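Local coordinates for protein putrescine aminotransferase (Halomonas elongata DSM 2581, PDB 6GWI) that probably transfers the amino group of putrescine or a similar amine to a keto acid or aldehyde acceptor, using pyridoxal-5'-phosphate as cofactor, at residues Asp102-His107 / Gly296-Asp301; Glu267-Gln272 / Met281-Gly286. One frame throughout, in Å; residues are numbered along the deposited sequence.

Contact 1: residues Asp102-His107 / Gly296-Asp301; sequences DLAPAH and GVLVGD
H107 and D301 meet through one backbone hydrogen bond and the D301 side chain, which lies against the H107 backbone. The amide of D301 gives its hydrogen to the carbonyl oxygen of H107, with D301 N and H107 O 2.7 Å apart. The donor lies nearly in line with the carbonyl bond (C=O...N angle 167°). The same oxygen takes a CA-H...O contact from G300, whose CA is 3.3 Å from H107 O. G300 is the N-cap residue of helix 301-311, so the bond uses an amide of that helix's first turn.

The D301 chi1 of -73° sets CG beside its backbone N, 3.2 Å from H107 O. Both carboxylate oxygens of D301 are 3.5 Å from H107 O, acceptor against acceptor and not bonded. OD1 is instead hydrogen-bonded to N109 ND2. D301 OD2 lies 3.4 Å from H107 CA and sits at the imidazole edge, near its plane, but 4.2 Å from H107 ND1. With an alanine at D301, N109 would probably lose this acceptor and the H107 backbone its cover.

Further back, the contact is apolar. A104, just past helix 91-103, sets its CB 4.2 Å from L298 CD1. L298 reaches on to M281 and I283 of strand 280-283. The join has a polar end at the start of helix 301-311 and an apolar end at A104 and L298, and its one hydrogen bond is made by backbone atoms on both sides.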
loop_
_atom_site.group_PDB
_atom_site.type_symbol
_atom_site.label_atom_id
_atom_site.label_comp_id
_atom_site.label_asym_id
_atom_site.label_seq_id
_atom_site.Cartn_x
_atom_site.Cartn_y
_atom_site.Cartn_z
ATOM N N ASP B 102 14.800 -16.892 -7.334
ATOM C CA ASP B 102 15.083 -18.216 -7.876
ATOM C C ASP B 102 13.910 -18.743 -8.696
ATOM O O ASP B 102 14.119 -19.483 -9.665
ATOM C CB ASP B 102 15.425 -19.186 -6.745
ATOM C CG ASP B 102 16.739 -18.845 -6.060
ATOM O OD1 ASP B 102 17.405 -17.876 -6.484
ATOM O OD2 ASP B 102 17.103 -19.543 -5.090
ATOM N N LEU B 103 12.680 -18.357 -8.347
ATOM C CA LEU B 103 11.519 -18.782 -9.118
ATOM C C LEU B 103 11.273 -17.892 -10.328
ATOM O O LEU B 103 10.600 -18.322 -11.271
ATOM C CB LEU B 103 10.264 -18.787 -8.239
ATOM C CG LEU B 103 10.212 -19.781 -7.079
ATOM C CD1 LEU B 103 9.079 -19.419 -6.131
ATOM C CD2 LEU B 103 10.038 -21.197 -7.597
ATOM N N ALA B 104 11.819 -16.677 -10.332
ATOM C CA ALA B 104 11.558 -15.747 -11.414
ATOM C C ALA B 104 12.255 -16.209 -12.692
ATOM O O ALA B 104 13.203 -16.996 -12.647
ATOM C CB ALA B 104 12.037 -14.348 -11.028
ATOM N N PRO B 105 11.804 -15.723 -13.848
ATOM C CA PRO B 105 12.494 -16.044 -15.103
ATOM C C PRO B 105 13.937 -15.568 -15.090
ATOM O O PRO B 105 14.378 -14.826 -14.210
ATOM C CB PRO B 105 11.675 -15.298 -16.163
ATOM C CG PRO B 105 10.340 -15.136 -15.555
ATOM C CD PRO B 105 10.577 -14.944 -14.086
ATOM N N ALA B 106 14.672 -15.991 -16.113
ATOM C CA ALA B 106 16.069 -15.608 -16.243
ATOM C C ALA B 106 16.196 -14.094 -16.366
ATOM O O ALA B 106 15.327 -13.415 -16.920
ATOM C CB ALA B 106 16.704 -16.289 -17.455
ATOM N N HIS B 107 17.297 -13.571 -15.837
ATOM C CA HIS B 107 17.667 -12.163 -15.901
ATOM C C HIS B 107 16.808 -11.297 -14.992
ATOM O O HIS B 107 16.901 -10.063 -15.049
ATOM C CB HIS B 107 17.533 -11.619 -17.329
ATOM C CG HIS B 107 18.191 -12.473 -18.367
ATOM N ND1 HIS B 107 19.530 -12.791 -18.338
ATOM C CD2 HIS B 107 17.681 -13.082 -19.464
ATOM C CE1 HIS B 107 19.818 -13.560 -19.373
ATOM N NE2 HIS B 107 18.714 -13.753 -20.072
ATOM N N GLY B 296 5.477 -6.669 -4.263
ATOM C CA GLY B 296 6.804 -6.226 -4.642
ATOM C C GLY B 296 6.911 -6.095 -6.142
ATOM O O GLY B 296 5.946 -6.304 -6.884
ATOM N N VAL B 297 8.113 -5.734 -6.576
ATOM C CA VAL B 297 8.460 -5.647 -7.987
ATOM C C VAL B 297 9.673 -6.536 -8.199
ATOM O O VAL B 297 10.719 -6.322 -7.572
ATOM C CB VAL B 297 8.761 -4.205 -8.425
ATOM C CG1 VAL B 297 9.068 -4.154 -9.921
ATOM C CG2 VAL B 297 7.596 -3.287 -8.089
ATOM N N LEU B 298 9.532 -7.545 -9.052
ATOM C CA LEU B 298 10.685 -8.303 -9.519
ATOM C C LEU B 298 11.358 -7.480 -10.612
ATOM O O LEU B 298 10.714 -7.102 -11.598
ATOM C CB LEU B 298 10.265 -9.678 -10.026
ATOM C CG LEU B 298 9.622 -10.587 -8.970
ATOM C CD1 LEU B 298 9.003 -11.830 -9.588
ATOM C CD2 LEU B 298 10.638 -10.985 -7.912
ATOM N N VAL B 299 12.645 -7.205 -10.441
ATOM C CA VAL B 299 13.350 -6.211 -11.244
ATOM C C VAL B 299 14.356 -6.937 -12.123
ATOM O O VAL B 299 15.210 -7.680 -11.623
ATOM C CB VAL B 299 14.050 -5.164 -10.361
ATOM C CG1 VAL B 299 14.747 -4.114 -11.221
ATOM C CG2 VAL B 299 13.053 -4.510 -9.408
ATOM N N GLY B 300 14.256 -6.714 -13.434
ATOM C CA GLY B 300 15.182 -7.326 -14.358
ATOM C C GLY B 300 16.559 -6.696 -14.290
ATOM O O GLY B 300 16.743 -5.566 -13.834
ATOM N N ASP B 301 17.544 -7.453 -14.784
ATOM C CA ASP B 301 18.936 -7.029 -14.687
ATOM C C ASP B 301 19.170 -5.687 -15.368
ATOM O O ASP B 301 19.991 -4.885 -14.905
ATOM C CB ASP B 301 19.855 -8.086 -15.304
ATOM C CG ASP B 301 19.993 -9.324 -14.444
ATOM O OD1 ASP B 301 19.760 -9.235 -13.221
ATOM O OD2 ASP B 301 20.358 -10.386 -14.991
#

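Contact 2: residues Glu267-Gln272 / Met281-Gly286. With PLP (pyridoxal-5'-phosphate), chain D.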
loop_
_atom_site.group_PDB
_atom_site.type_symbol
_atom_site.label_atom_id
_atom_site.label_comp_id
_atom_site.label_asym_id
_atom_site.label_seq_id
_atom_site.Cartn_x
_atom_site.Cartn_y
_atom_site.Cartn_z
ATOM N N GLU B 267 1.545 -21.680 -14.354
ATOM C CA GLU B 267 2.954 -21.333 -14.319
ATOM C C GLU B 267 3.193 -20.479 -13.084
ATOM O O GLU B 267 2.258 -19.916 -12.508
ATOM C CB GLU B 267 3.382 -20.556 -15.572
ATOM C CG GLU B 267 2.856 -21.123 -16.883
ATOM C CD GLU B 267 3.543 -22.405 -17.291
ATOM O OE1 GLU B 267 4.682 -22.640 -16.835
ATOM O OE2 GLU B 267 2.946 -23.179 -18.067
ATOM N N TRP B 268 4.462 -20.368 -12.690
ATOM C CA TRP B 268 4.805 -19.456 -11.607
ATOM C C TRP B 268 4.519 -18.013 -11.993
ATOM O O TRP B 268 4.269 -17.174 -11.122
ATOM C CB TRP B 268 6.271 -19.619 -11.221
ATOM C CG TRP B 268 6.527 -20.857 -10.435
ATOM C CD1 TRP B 268 7.052 -22.027 -10.896
ATOM C CD2 TRP B 268 6.257 -21.059 -9.044
ATOM N NE1 TRP B 268 7.132 -22.944 -9.876
ATOM C CE2 TRP B 268 6.651 -22.374 -8.728
ATOM C CE3 TRP B 268 5.723 -20.253 -8.033
ATOM C CZ2 TRP B 268 6.528 -22.900 -7.446
ATOM C CZ3 TRP B 268 5.602 -20.779 -6.761
ATOM C CH2 TRP B 268 6.002 -22.090 -6.479
ATOM N N PHE B 269 4.564 -17.703 -13.285
ATOM C CA PHE B 269 4.260 -16.362 -13.761
ATOM C C PHE B 269 3.580 -16.483 -15.115
ATOM O O PHE B 269 3.963 -17.322 -15.934
ATOM C CB PHE B 269 5.531 -15.512 -13.845
ATOM C CG PHE B 269 6.222 -15.348 -12.524
ATOM C CD1 PHE B 269 5.770 -14.419 -11.601
ATOM C CD2 PHE B 269 7.303 -16.146 -12.192
ATOM C CE1 PHE B 269 6.394 -14.278 -10.378
ATOM C CE2 PHE B 269 7.930 -16.010 -10.970
ATOM C CZ PHE B 269 7.476 -15.074 -10.062
ATOM N N GLY B 270 2.556 -15.658 -15.337
ATOM C CA GLY B 270 1.905 -15.643 -16.635
ATOM C C GLY B 270 2.867 -15.326 -17.762
ATOM O O GLY B 270 2.715 -15.833 -18.876
ATOM N N SER B 271 3.872 -14.490 -17.485
ATOM C CA SER B 271 4.914 -14.208 -18.466
ATOM C C SER B 271 5.519 -15.489 -19.020
ATOM O O SER B 271 5.868 -15.561 -20.204
ATOM C CB SER B 271 6.004 -13.348 -17.826
ATOM O OG SER B 271 5.544 -12.030 -17.605
ATOM N N GLN B 272 5.669 -16.507 -18.173
ATOM C CA GLN B 272 6.270 -17.756 -18.623
ATOM C C GLN B 272 5.326 -18.536 -19.527
ATOM O O GLN B 272 5.785 -19.263 -20.415
ATOM C CB GLN B 272 6.675 -18.601 -17.418
ATOM C CG GLN B 272 7.801 -17.994 -16.612
ATOM C CD GLN B 272 7.899 -18.566 -15.214
ATOM O OE1 GLN B 272 6.917 -19.063 -14.661
ATOM N NE2 GLN B 272 9.090 -18.491 -14.630
ATOM N N MET B 281 8.197 -6.800 -13.022
ATOM C CA MET B 281 7.011 -7.603 -12.755
ATOM C C MET B 281 6.482 -7.270 -11.364
ATOM O O MET B 281 7.060 -7.702 -10.355
ATOM C CB MET B 281 7.302 -9.101 -12.864
ATOM C CG MET B 281 7.625 -9.604 -14.269
ATOM S SD MET B 281 7.718 -11.410 -14.378
ATOM C CE MET B 281 8.917 -11.762 -13.099
ATOM N N PRO B 282 5.407 -6.490 -11.270
ATOM C CA PRO B 282 4.748 -6.324 -9.970
ATOM C C PRO B 282 4.005 -7.589 -9.571
ATOM O O PRO B 282 3.510 -8.344 -10.413
ATOM C CB PRO B 282 3.792 -5.145 -10.191
ATOM C CG PRO B 282 3.577 -5.076 -11.660
ATOM C CD PRO B 282 4.812 -5.636 -12.317
ATOM N N ILE B 283 3.961 -7.831 -8.260
ATOM C CA ILE B 283 3.363 -9.042 -7.712
ATOM C C ILE B 283 2.698 -8.717 -6.383
ATOM O O ILE B 283 3.050 -7.751 -5.703
ATOM C CB ILE B 283 4.416 -10.163 -7.523
ATOM C CG1 ILE B 283 5.593 -9.636 -6.700
ATOM C CG2 ILE B 283 4.865 -10.700 -8.872
ATOM C CD1 ILE B 283 6.592 -10.706 -6.315
ATOM N N ALA B 284 1.721 -9.549 -6.018
ATOM C CA ALA B 284 1.047 -9.502 -4.724
ATOM C C ALA B 284 0.062 -10.668 -4.663
ATOM O O ALA B 284 0.333 -11.739 -5.218
ATOM C CB ALA B 284 0.337 -8.167 -4.509
ATOM N N LYS B 285 -1.087 -10.464 -4.018
ATOM C CA LYS B 285 -2.163 -11.454 -3.987
ATOM C C LYS B 285 -1.649 -12.854 -3.663
ATOM O O LYS B 285 -1.404 -13.166 -2.492
ATOM C CB LYS B 285 -2.929 -11.431 -5.317
ATOM C CG LYS B 285 -3.839 -10.197 -5.450
ATOM C CD LYS B 285 -4.735 -10.242 -6.682
ATOM C CE LYS B 285 -5.760 -9.090 -6.714
ATOM N NZ LYS B 285 -5.278 -7.838 -7.388
ATOM N N GLY B 286 -1.488 -13.709 -4.673
ATOM C CA GLY B 286 -1.097 -15.091 -4.423
ATOM C C GLY B 286 0.272 -15.254 -3.791
ATOM O O GLY B 286 0.587 -16.349 -3.307
HETATM N N1 PLP D . -2.559 -5.307 -10.673
HETATM C C2 PLP D . -3.473 -6.290 -10.989
HETATM C C2A PLP D . -3.350 -7.032 -12.293
HETATM C C3 PLP D . -4.500 -6.591 -10.099
HETATM O O3 PLP D . -5.397 -7.573 -10.433
HETATM C C4 PLP D . -4.616 -5.917 -8.879
HETATM C C4A PLP D . -5.252 -6.655 -7.730
HETATM C C5 PLP D . -3.685 -4.917 -8.581
HETATM C C6 PLP D . -2.663 -4.622 -9.478
HETATM C C5A PLP D . -3.755 -4.132 -7.289
HETATM O O4P PLP D . -3.290 -4.876 -6.187
HETATM P P PLP D . -3.689 -4.378 -4.708
HETATM O O1P PLP D . -3.173 -2.973 -4.500
HETATM O O2P PLP D . -3.094 -5.325 -3.692
HETATM O O3P PLP D . -5.190 -4.383 -4.579
#
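The backbones of 267-272 and 281-286 stay well apart, with S271 CA and M281 CA, the nearest pair, 9.0 Å from each other, and no hydrogen bond crosses between them. Side chains bridge the distance. F269 and M281 carry nearly equal shares, and F269 touches both M281, over one face of its ring, and I283, at the edge. M281 CE lies over that face, 4.4 Å from F269 CD1. The sulfur approaches more obliquely: M281 SD is 5.0 Å from the F269 ring centroid and 29° off the ring normal, a Met-aromatic contact. The bend at the end of the methionine chain (chi3 -54°) brings the methyl in over the middle of the face. I283 meets the ring edge with its CG2 branch, 4.2 Å from F269 CE1. S271 OG lies 3.9 Å from M281 SD.

Segment 281-286 leads from strand 280-283 into the lysine of a PLP-dependent class-III aminotransferase. K285 NZ is bonded covalently to PLP C4A (1.2 Å as modelled), consistent with the internal aldimine of this family. The lysine chain runs extended until chi4 (89°), where it turns to meet the cofactor. S118 and G117 of the same chain and T319 of the second subunit hydrogen-bond to PLP.

In 267-272, the amides of G270 and S271 both bond to the E257 carboxylate. The F269 amide makes a weak bond to Q272 OE1, and F262 packs edge-to-face with the F269 ring.

In the fold
From the N terminus, the chain leaves helix 91-103 through 102-107 and enters strand 108-114. It returns much later, along strand 295-300, where contact 1 closes a loop of 188 residues. Contact 2 lies wholly within that loop and closes a short one of eight residues, 273-280. The two do not cross. Strand 295-300 runs between strands 108-114 and 280-283 in one antiparallel sheet, so both contacts reach the same sheet. They also touch directly: L298 N pairs with M281 O, G296 O with I283 N, and L298 packs on F269. Together they tie the end of helix 91-103 and segment 267-272 to the sheet beside the cofactor lysine.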